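Local coordinates for PaaX domain-containing protein, C-domain protein (Mycobacterium tuberculosis, PDB 3KFW) that is of unknown function but is probably a PaaX-like transcriptional regulator, at residues Met90-Ser95 / Glu120-Arg125. Numbering follows the deposited sequence.
Sequences MLIVTS and EGVWMR
The carbonyl oxygen of G121 takes the amide of V93 (N to O 2.9 Å) and also lies 3.3 Å from I92 CA, a CA-H...O contact typical of neighbouring antiparallel strands. Next along, L91 and W123 form a hydrogen-bonded pair: L91 N reaches W123 O at 2.9 Å, and W123 N returns to L91 O at 3.0 Å, both nearly straight. G121, with phi of 87°, suits the tight turn from strand 116-119, and V93 CG1 lies 3.6 Å from G121 CA. W123 has its CG anti to the carbonyl carbon (chi1 -64°), which brings the CD1 edge of its indole to V93 CG1 at 4.1 Å. Its broad ring and branched L91 fill this buried face against helix 100-112, both touching M110, while H111 meets the indole edge-to-face. The other face carries M90 and M124, modelled as selenomethionine, side by side with CG atoms 3.7 Å apart, and I92 beside V122, their methyls CD1 and CG1 touching. Long unbranched or compact branched apolar chains suit a subunit interface: M90 and V122 pack on their counterparts in the second subunit. Such a helix-backed antiparallel sheet, pairing strands 88-93 and 122-126 at its middle, is consistent with the ferredoxin-like core of a Cas2-like domain.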
# COMPACT_ATOMS: atom_id res chain seq x y z
N MSE A 90 -7.46 8.22 14.30
CA MSE A 90 -6.95 7.40 13.20
C MSE A 90 -7.47 7.85 11.86
O MSE A 90 -8.66 7.95 11.62
CB MSE A 90 -7.32 5.96 13.42
CG MSE A 90 -6.36 5.01 12.73
SE MSE A 90 -6.73 3.17 13.31
CE MSE A 90 -7.67 2.85 11.65
N LEU A 91 -6.56 8.10 10.96
CA LEU A 91 -6.96 8.51 9.67
C LEU A 91 -6.41 7.49 8.66
O LEU A 91 -5.22 7.31 8.56
CB LEU A 91 -6.45 9.92 9.40
CG LEU A 91 -6.96 11.08 10.27
CD1 LEU A 91 -6.14 12.37 9.93
CD2 LEU A 91 -8.43 11.32 10.07
N ILE A 92 -7.32 6.82 7.95
CA ILE A 92 -7.07 5.82 6.93
C ILE A 92 -7.25 6.47 5.56
O ILE A 92 -8.34 6.93 5.25
CB ILE A 92 -8.14 4.67 7.03
CG1 ILE A 92 -8.23 4.09 8.43
CG2 ILE A 92 -7.86 3.51 6.02
CD1 ILE A 92 -6.92 3.64 8.90
N VAL A 93 -6.23 6.48 4.72
CA VAL A 93 -6.45 7.09 3.42
C VAL A 93 -7.14 6.11 2.49
O VAL A 93 -6.70 4.96 2.36
CB VAL A 93 -5.20 7.86 2.84
CG1 VAL A 93 -3.99 7.79 3.77
CG2 VAL A 93 -4.89 7.45 1.37
N THR A 94 -8.26 6.53 1.89
CA THR A 94 -9.11 5.62 1.11
C THR A 94 -9.12 6.04 -0.34
O THR A 94 -9.83 5.47 -1.15
CB THR A 94 -10.56 5.56 1.64
OG1 THR A 94 -11.07 6.89 1.80
CG2 THR A 94 -10.63 4.78 2.99
N SER A 95 -8.29 7.03 -0.64
CA SER A 95 -8.19 7.60 -1.96
C SER A 95 -6.76 7.92 -2.23
O SER A 95 -6.08 8.46 -1.37
CB SER A 95 -9.00 8.88 -2.06
OG SER A 95 -10.21 8.66 -2.76
N GLU A 120 1.93 2.36 5.33
CA GLU A 120 1.30 3.03 4.15
C GLU A 120 -0.23 3.22 4.36
O GLU A 120 -1.00 2.22 4.47
CB GLU A 120 1.62 2.26 2.83
N GLY A 121 -0.64 4.49 4.47
CA GLY A 121 -2.05 4.89 4.46
C GLY A 121 -2.77 4.88 5.82
O GLY A 121 -3.99 5.08 5.88
N VAL A 122 -2.04 4.59 6.90
CA VAL A 122 -2.56 4.57 8.24
C VAL A 122 -1.79 5.58 9.12
O VAL A 122 -0.63 5.35 9.49
CB VAL A 122 -2.37 3.16 8.88
CG1 VAL A 122 -3.10 3.10 10.17
CG2 VAL A 122 -2.87 2.05 7.96
N TRP A 123 -2.45 6.68 9.48
CA TRP A 123 -1.85 7.70 10.28
C TRP A 123 -2.60 7.76 11.60
O TRP A 123 -3.81 7.56 11.61
CB TRP A 123 -1.93 9.03 9.56
CG TRP A 123 -1.18 9.12 8.28
CD1 TRP A 123 -1.62 8.69 7.04
CD2 TRP A 123 0.10 9.70 8.07
NE1 TRP A 123 -0.69 8.99 6.09
CE2 TRP A 123 0.38 9.60 6.68
CE3 TRP A 123 1.04 10.31 8.92
CZ2 TRP A 123 1.59 10.02 6.12
CZ3 TRP A 123 2.23 10.76 8.36
CH2 TRP A 123 2.51 10.60 6.98
N MSE A 124 -1.89 7.98 12.71
CA MSE A 124 -2.52 7.97 14.05
C MSE A 124 -1.87 8.96 14.93
O MSE A 124 -0.76 9.37 14.66
CB MSE A 124 -2.34 6.66 14.79
CG MSE A 124 -2.97 5.53 14.15
SE MSE A 124 -2.42 3.84 14.95
CE MSE A 124 -3.54 3.92 16.55
N ARG A 125 -2.55 9.29 16.01
CA ARG A 125 -1.97 10.06 17.10
C ARG A 125 -2.93 9.99 18.27
O ARG A 125 -4.07 9.62 18.08
CB ARG A 125 -1.68 11.53 16.69
CG ARG A 125 -2.92 12.37 16.50
CD ARG A 125 -2.80 13.68 17.26
NE ARG A 125 -1.39 14.05 17.38
CZ ARG A 125 -0.73 14.13 18.52
NH1 ARG A 125 -1.34 13.88 19.65
NH2 ARG A 125 0.55 14.45 18.51